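Local atomic coordinates of cellulose biosynthesis protein BcsG (Salmonella typhimurium LT2, PDB entry 5OLT), a protein that is required for cellulose biosynthesis, its extramembrane part being a zinc-binding domain of the alkaline phosphatase family. Residues D17-T22 / N31-T36; R282-P287 / A360-Y365. One frame throughout, in Å; residues are numbered along the deposited sequence.

In the fold
The four-stranded antiparallel sheet near the C-terminus ties the two contacts together, for strand 360-365 presents one face to helix 27-42 and the other to the loop 282-287. Interaction 1 lies at the surface, about 23 Å from the centre of the chain, and fastens the N-terminal segment 17-22 to that helix through an indole hydrogen bond. Interaction 2 is buried, about 17 Å from the centre, and joins the same sheet to the zinc-bearing body of the domain by aliphatic packing without a hydrogen bond between its segments. The two meet where Gln21 NE2 probably bonds to Gln364 O at 2.9 Å and Trp33 packs on Ile363 and Tyr365.

Interaction 1 (D17-T22 / N31-T36); sequences DMPAQT and NAWLNT
Trp33 NE1 donates to Pro19 O over 2.9 Å, in a nearly straight bond whose N-H...O angle is 176°. The oxygen lies in the indole plane, as an N-H fixed to an aromatic ring requires, whereas the donor stands above the carbonyl plane. With CG anti to the backbone N (chi1 -176°), the indole reaches out from helix 27-42 to the irregular chain of 17-22, extended from Met18 to Ala20. The same edge meets a second carbonyl, Ala20 O, 3.3 Å from Trp33 CD1. Over one face comes Gln21: its NE2 lies 3.3 Å from Trp33 CE2, near the rim, with the amide tilted 65° from the ring. The amide nitrogen is also hydrogen-bonded to Gln364 O, so one long, flexible side chain both covers part of the indole face and holds on to the strand. Tyr365 meets Trp33 edge-to-face.

One turn further along the helix, Thr36 CG2 touches Pro19 CB at 3.8 Å. The methyl can face the proline because the hydroxyl turns back into the helix, where OG1 donates to Ala32 O at 2.9 Å; that carbonyl also accepts from the backbone N of Thr36. Pro19, having no N-H to satisfy, suits an irregular chain lying on a helix. Here an irregular N-terminal segment is fastened by a tryptophan to the helix that packs on the C-terminal antiparallel sheet.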
ATOM      1  N   ASP A  17      13.636  -1.837  14.796  1.00 23.16           N
ATOM      2  CA  ASP A  17      13.028  -1.562  13.465  1.00 19.71           C
ATOM      3  C   ASP A  17      13.114  -0.091  13.119  1.00 19.77           C
ATOM      4  O   ASP A  17      13.084   0.254  11.954  1.00 19.85           O
ATOM      5  CB  ASP A  17      11.541  -1.954  13.419  1.00 20.35           C
ATOM      6  CG  ASP A  17      11.309  -3.461  13.333  1.00 21.55           C
ATOM      7  OD1 ASP A  17      12.296  -4.233  13.380  1.00 23.32           O
ATOM      8  OD2 ASP A  17      10.112  -3.873  13.235  1.00 18.11           O
ATOM      9  N   MET A  18      13.134   0.770  14.124  1.00 19.14           N
ATOM     10  CA  MET A  18      13.215   2.221  13.898  1.00 21.77           C
ATOM     11  C   MET A  18      14.414   2.833  14.636  1.00 21.20           C
ATOM     12  O   MET A  18      14.523   2.698  15.872  1.00 23.12           O
ATOM     13  CB  MET A  18      11.901   2.906  14.289  1.00 21.61           C
ATOM     14  CG  MET A  18      10.738   2.340  13.464  1.00 22.95           C
ATOM     15  SD  MET A  18       9.248   3.240  13.755  1.00 25.32           S
ATOM     16  CE  MET A  18       8.900   2.833  15.468  1.00 24.42           C
ATOM     17  N   PRO A  19      15.317   3.501  13.894  1.00 19.63           N
ATOM     18  CA  PRO A  19      16.531   4.020  14.536  1.00 19.47           C
ATOM     19  C   PRO A  19      16.182   5.096  15.575  1.00 17.90           C
ATOM     20  O   PRO A  19      15.300   5.939  15.334  1.00 17.95           O
ATOM     21  CB  PRO A  19      17.300   4.654  13.375  1.00 21.52           C
ATOM     22  CG  PRO A  19      16.765   3.990  12.147  1.00 23.65           C
ATOM     23  CD  PRO A  19      15.322   3.766  12.439  1.00 22.05           C
ATOM     24  N   ALA A  20      16.867   5.065  16.716  1.00 18.71           N
ATOM     25  CA  ALA A  20      16.602   5.987  17.813  1.00 18.39           C
ATOM     26  C   ALA A  20      16.815   7.457  17.426  1.00 17.56           C
ATOM     27  O   ALA A  20      17.647   7.766  16.550  1.00 18.19           O
ATOM     28  CB  ALA A  20      17.487   5.632  18.995  1.00 21.86           C
ATOM     29  N   GLN A  21      16.094   8.344  18.110  1.00 18.94           N
ATOM     30  CA  GLN A  21      16.142   9.788  17.856  1.00 18.74           C
ATOM     31  C   GLN A  21      16.415  10.565  19.118  1.00 23.48           C
ATOM     32  O   GLN A  21      15.746  11.564  19.418  1.00 26.60           O
ATOM     33  CB  GLN A  21      14.822  10.285  17.241  1.00 17.89           C
ATOM     34  CG  GLN A  21      14.507   9.586  15.946  1.00 18.25           C
ATOM     35  CD  GLN A  21      13.196  10.044  15.344  1.00 17.75           C
ATOM     36  OE1 GLN A  21      12.252  10.463  16.047  1.00 18.13           O
ATOM     37  NE2 GLN A  21      13.149  10.009  14.020  1.00 17.95           N
ATOM     38  N   THR A  22      17.415  10.134  19.866  1.00 23.29           N
ATOM     39  CA  THR A  22      17.726  10.839  21.114  1.00 25.46           C
ATOM     40  C   THR A  22      18.561  12.102  20.905  1.00 26.50           C
ATOM     41  O   THR A  22      18.430  13.026  21.689  1.00 26.94           O
ATOM     42  CB  THR A  22      18.425   9.938  22.139  1.00 30.21           C
ATOM     43  OG1 THR A  22      19.584   9.378  21.530  1.00 33.71           O
ATOM     44  CG2 THR A  22      17.491   8.822  22.595  1.00 33.70           C
ATOM     45  N   ASN A  31      20.280  14.685   9.329  1.00 12.32           N
ATOM     46  CA  ASN A  31      20.941  14.067   8.173  1.00 12.58           C
ATOM     47  C   ASN A  31      21.506  12.691   8.563  1.00 12.04           C
ATOM     48  O   ASN A  31      21.343  11.686   7.841  1.00 12.33           O
ATOM     49  CB  ASN A  31      22.108  14.960   7.671  1.00 12.99           C
ATOM     50  CG  ASN A  31      21.655  16.089   6.780  1.00 14.03           C
ATOM     51  OD1 ASN A  31      20.522  16.111   6.275  1.00 15.65           O
ATOM     52  ND2 ASN A  31      22.556  17.023   6.529  1.00 19.01           N
ATOM     53  N   ALA A  32      22.175  12.634   9.715  1.00 11.39           N
ATOM     54  CA  ALA A  32      22.757  11.376  10.175  1.00 11.59           C
ATOM     55  C   ALA A  32      21.657  10.329  10.436  1.00 11.38           C
ATOM     56  O   ALA A  32      21.815   9.162  10.093  1.00 12.68           O
ATOM     57  CB  ALA A  32      23.608  11.586  11.409  1.00 12.78           C
ATOM     58  N   TRP A  33      20.548  10.762  11.060  1.00 10.78           N
ATOM     59  CA  TRP A  33      19.427   9.866  11.304  1.00 10.83           C
ATOM     60  C   TRP A  33      18.908   9.268   9.981  1.00  9.87           C
ATOM     61  O   TRP A  33      18.668   8.047   9.912  1.00 10.65           O
ATOM     62  CB  TRP A  33      18.299  10.575  12.079  1.00 10.95           C
ATOM     63  CG  TRP A  33      17.206   9.617  12.403  1.00 11.91           C
ATOM     64  CD1 TRP A  33      17.110   8.826  13.501  1.00 14.20           C
ATOM     65  CD2 TRP A  33      16.080   9.286  11.569  1.00 10.87           C
ATOM     66  NE1 TRP A  33      16.012   8.013  13.403  1.00 15.13           N
ATOM     67  CE2 TRP A  33      15.356   8.281  12.233  1.00 12.07           C
ATOM     68  CE3 TRP A  33      15.615   9.757  10.317  1.00 11.32           C
ATOM     69  CZ2 TRP A  33      14.184   7.723  11.692  1.00 12.66           C
ATOM     70  CZ3 TRP A  33      14.456   9.189   9.775  1.00 12.35           C
ATOM     71  CH2 TRP A  33      13.759   8.192  10.461  1.00 12.96           C
ATOM     72  N   LEU A  34      18.764  10.117   8.961  1.00  9.79           N
ATOM     73  CA  LEU A  34      18.268   9.604   7.690  1.00  9.73           C
ATOM     74  C   LEU A  34      19.213   8.562   7.078  1.00  9.96           C
ATOM     75  O   LEU A  34      18.763   7.543   6.556  1.00 10.12           O
ATOM     76  CB  LEU A  34      17.979  10.750   6.727  1.00 10.78           C
ATOM     77  CG  LEU A  34      17.351  10.375   5.366  1.00  9.78           C
ATOM     78  CD1 LEU A  34      15.917   9.825   5.556  1.00 11.60           C
ATOM     79  CD2 LEU A  34      17.334  11.565   4.428  1.00 11.08           C
ATOM     80  N   ASN A  35      20.527   8.847   7.108  1.00  9.76           N
ATOM     81  CA  ASN A  35      21.463   7.869   6.623  1.00 10.22           C
ATOM     82  C   ASN A  35      21.407   6.562   7.418  1.00  9.38           C
ATOM     83  O   ASN A  35      21.519   5.481   6.839  1.00  9.59           O
ATOM     84  CB  ASN A  35      22.888   8.458   6.583  1.00 12.13           C
ATOM     85  CG  ASN A  35      23.164   9.215   5.296  1.00 15.12           C
ATOM     86  OD1 ASN A  35      22.814   8.760   4.208  1.00 20.48           O
ATOM     87  ND2 ASN A  35      23.754  10.392   5.420  1.00 17.46           N
ATOM     88  N   THR A  36      21.190   6.678   8.735  1.00 10.01           N
ATOM     89  CA  THR A  36      21.034   5.498   9.620  1.00 10.13           C
ATOM     90  C   THR A  36      19.781   4.700   9.231  1.00 10.09           C
ATOM     91  O   THR A  36      19.827   3.478   9.154  1.00 10.71           O
ATOM     92  CB  THR A  36      21.004   5.929  11.087  1.00 10.55           C
ATOM     93  OG1 THR A  36      22.241   6.583  11.355  1.00 11.65           O
ATOM     94  CG2 THR A  36      20.868   4.726  12.015  1.00 11.87           C
TER

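Interaction 2 (R282-P287 / A360-Y365); sequences RDIPSP and AVVIQY
Val362 sits at the middle of the contact, its two methyls dividing the loop between them. CG2 meets Ile284 CG2 at 3.8 Å and Pro285 CD at 3.9 Å, while CG1, anti to the backbone N (chi1 172°), is directed to Pro287 CD, 4.1 Å away. Between these branches the carbonyl oxygen of Pro285 comes within 3.4 Å of Val362 CB, a van der Waals approach. A beta-branched residue suits this place, since it is at home in a strand and offers a methyl to each side. Earlier in the strand, Ala360 is small enough for the loop to draw close, and its CB receives Ile284 CD1 at 3.7 Å. Toward the other end, Gln364 bends at chi2 (-82°), which brings NE2 to 3.2 Å from Pro287 CG, so that the amide meets the proline ring with its nitrogen end.

Strand 360-365 is an inner strand of the C-terminal antiparallel sheet, paired with 355-357 and 368-373, and residues 284-287 run roughly along residues 360-364, their directions 17° apart. Ile284 also packs on Val371 and Leu373 of the neighbouring strand.

Local bonds help set the shape of the loop. Pro285 is the centre of an inverse gamma turn, closed by Ser286 N donating to Ile284 O at 2.8 Å. Ser286 then serves as N-cap of helix 287-290, its OG accepting from Ile289 N, and Pro287 fits the first helical turn, where no backbone N-H is needed. Further out, Asp283 O accepts from Asn357 ND2, and Arg282 packs on His267, a zinc ligand.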
ATOM      1  N   ARG A 282       0.520  18.712  -3.744  1.00 10.87           N
ATOM      2  CA  ARG A 282       1.130  17.602  -2.958  1.00 10.44           C
ATOM      3  C   ARG A 282       2.584  17.376  -3.386  1.00 10.95           C
ATOM      4  O   ARG A 282       3.072  16.267  -3.414  1.00 12.66           O
ATOM      5  CB  ARG A 282       0.244  16.335  -3.018  1.00 11.12           C
ATOM      6  CG  ARG A 282      -0.124  15.917  -4.422  1.00 11.73           C
ATOM      7  CD  ARG A 282      -0.906  14.615  -4.362  1.00 10.86           C
ATOM      8  NE  ARG A 282      -1.579  14.382  -5.638  1.00 12.06           N
ATOM      9  CZ  ARG A 282      -1.075  13.741  -6.686  1.00 12.56           C
ATOM     10  NH1 ARG A 282       0.137  13.184  -6.667  1.00 11.87           N
ATOM     11  NH2 ARG A 282      -1.807  13.683  -7.815  1.00 15.83           N
ATOM     12  N   ASP A 283       3.301  18.460  -3.696  1.00 11.10           N
ATOM     13  CA  ASP A 283       4.714  18.301  -4.075  1.00 10.30           C
ATOM     14  C   ASP A 283       5.620  17.993  -2.901  1.00 10.10           C
ATOM     15  O   ASP A 283       6.721  17.463  -3.098  1.00 12.04           O
ATOM     16  CB  ASP A 283       5.193  19.534  -4.857  1.00 12.37           C
ATOM     17  CG  ASP A 283       4.369  19.702  -6.124  1.00 15.34           C
ATOM     18  OD1 ASP A 283       4.267  18.721  -6.935  1.00 16.47           O
ATOM     19  OD2 ASP A 283       3.725  20.736  -6.245  1.00 20.03           O
ATOM     20  N   ILE A 284       5.180  18.345  -1.697  1.00  9.52           N
ATOM     21  CA  ILE A 284       5.887  17.955  -0.478  1.00  9.84           C
ATOM     22  C   ILE A 284       5.096  16.827   0.172  1.00  9.61           C
ATOM     23  O   ILE A 284       3.899  16.967   0.411  1.00 10.58           O
ATOM     24  CB  ILE A 284       6.062  19.142   0.482  1.00 10.37           C
ATOM     25  CG1 ILE A 284       6.850  20.300  -0.212  1.00 12.57           C
ATOM     26  CG2 ILE A 284       6.745  18.699   1.768  1.00 11.92           C
ATOM     27  CD1 ILE A 284       8.257  19.916  -0.663  1.00 15.19           C
ATOM     28  N   PRO A 285       5.745  15.677   0.435  1.00  9.05           N
ATOM     29  CA  PRO A 285       4.989  14.500   0.948  1.00  9.48           C
ATOM     30  C   PRO A 285       4.790  14.605   2.464  1.00  9.34           C
ATOM     31  O   PRO A 285       5.490  13.973   3.273  1.00 10.49           O
ATOM     32  CB  PRO A 285       5.864  13.329   0.521  1.00  9.61           C
ATOM     33  CG  PRO A 285       7.264  13.898   0.605  1.00  9.88           C
ATOM     34  CD  PRO A 285       7.153  15.338   0.126  1.00  9.57           C
ATOM     35  N   SER A 286       3.867  15.490   2.834  1.00  9.88           N
ATOM     36  CA  SER A 286       3.575  15.755   4.233  1.00 10.34           C
ATOM     37  C   SER A 286       2.947  14.557   4.933  1.00 10.49           C
ATOM     38  O   SER A 286       2.391  13.676   4.273  1.00  9.70           O
ATOM     39  CB  SER A 286       2.614  16.937   4.303  1.00 11.44           C
ATOM     40  OG  SER A 286       1.346  16.501   3.838  1.00 11.93           O
ATOM     41  N   PRO A 287       2.974  14.557   6.281  1.00 10.18           N
ATOM     42  CA  PRO A 287       2.364  13.462   7.027  1.00 11.15           C
ATOM     43  C   PRO A 287       0.885  13.303   6.684  1.00 10.40           C
ATOM     44  O   PRO A 287       0.410  12.172   6.554  1.00 11.75           O
ATOM     45  CB  PRO A 287       2.567  13.891   8.480  1.00 11.78           C
ATOM     46  CG  PRO A 287       3.851  14.652   8.457  1.00 12.02           C
ATOM     47  CD  PRO A 287       3.762  15.450   7.164  1.00 11.92           C
ATOM     48  N   ALA A 360      12.525  16.250  -2.275  1.00 14.37           N
ATOM     49  CA  ALA A 360      12.163  16.543  -0.900  1.00 12.65           C
ATOM     50  C   ALA A 360      12.088  15.270  -0.099  1.00 11.85           C
ATOM     51  O   ALA A 360      11.622  14.235  -0.606  1.00 12.57           O
ATOM     52  CB  ALA A 360      10.809  17.242  -0.858  1.00 14.75           C
ATOM     53  N   VAL A 361      12.550  15.365   1.151  1.00 11.44           N
ATOM     54  CA  VAL A 361      12.363  14.283   2.152  1.00  9.97           C
ATOM     55  C   VAL A 361      11.627  14.873   3.352  1.00 10.51           C
ATOM     56  O   VAL A 361      11.917  16.003   3.781  1.00 11.28           O
ATOM     57  CB  VAL A 361      13.726  13.705   2.632  1.00 10.87           C
ATOM     58  CG1 VAL A 361      13.499  12.542   3.570  1.00 11.34           C
ATOM     59  CG2 VAL A 361      14.625  13.222   1.467  1.00 12.74           C
ATOM     60  N   VAL A 362      10.650  14.110   3.861  1.00  9.68           N
ATOM     61  CA  VAL A 362       9.923  14.500   5.057  1.00  9.60           C
ATOM     62  C   VAL A 362      10.127  13.372   6.065  1.00  9.45           C
ATOM     63  O   VAL A 362       9.962  12.187   5.740  1.00  9.66           O
ATOM     64  CB  VAL A 362       8.421  14.699   4.782  1.00  9.57           C
ATOM     65  CG1 VAL A 362       7.656  14.921   6.073  1.00 11.66           C
ATOM     66  CG2 VAL A 362       8.237  15.893   3.863  1.00 10.73           C
ATOM     67  N   ILE A 363      10.441  13.755   7.299  1.00  9.26           N
ATOM     68  CA  ILE A 363      10.565  12.795   8.420  1.00  9.86           C
ATOM     69  C   ILE A 363       9.840  13.320   9.640  1.00 10.12           C
ATOM     70  O   ILE A 363       9.509  14.512   9.719  1.00 11.54           O
ATOM     71  CB  ILE A 363      12.049  12.493   8.798  1.00 10.47           C
ATOM     72  CG1 ILE A 363      12.721  13.716   9.452  1.00 11.62           C
ATOM     73  CG2 ILE A 363      12.799  12.023   7.534  1.00 11.35           C
ATOM     74  CD1 ILE A 363      14.169  13.479   9.908  1.00 13.67           C
ATOM     75  N   GLN A 364       9.579  12.411  10.579  1.00 10.65           N
ATOM     76  CA  GLN A 364       9.154  12.769  11.931  1.00 11.63           C
ATOM     77  C   GLN A 364      10.355  12.572  12.834  1.00 12.36           C
ATOM     78  O   GLN A 364      10.960  11.511  12.820  1.00 14.54           O
ATOM     79  CB  GLN A 364       7.997  11.896  12.399  1.00 14.91           C
ATOM     80  CG  GLN A 364       6.717  12.087  11.616  1.00 17.81           C
ATOM     81  CD  GLN A 364       5.903  13.280  12.077  1.00 20.31           C
ATOM     82  OE1 GLN A 364       6.199  13.903  13.087  1.00 23.91           O
ATOM     83  NE2 GLN A 364       4.858  13.571  11.351  1.00 22.54           N
ATOM     84  N   TYR A 365      10.705  13.578  13.607  1.00 12.53           N
ATOM     85  CA  TYR A 365      11.885  13.458  14.490  1.00 13.51           C
ATOM     86  C   TYR A 365      11.461  14.000  15.835  1.00 14.71           C
ATOM     87  O   TYR A 365      11.037  15.163  15.923  1.00 14.17           O
ATOM     88  CB  TYR A 365      13.088  14.253  13.930  1.00 14.36           C
ATOM     89  CG  TYR A 365      14.372  13.910  14.650  1.00 13.50           C
ATOM     90  CD1 TYR A 365      14.701  14.556  15.849  1.00 14.88           C
ATOM     91  CD2 TYR A 365      15.247  12.924  14.149  1.00 15.10           C
ATOM     92  CE1 TYR A 365      15.864  14.221  16.547  1.00 14.91           C
ATOM     93  CE2 TYR A 365      16.393  12.562  14.848  1.00 15.89           C
ATOM     94  CZ  TYR A 365      16.704  13.233  16.040  1.00 15.20           C
ATOM     95  OH  TYR A 365      17.852  12.890  16.729  1.00 18.97           O
TER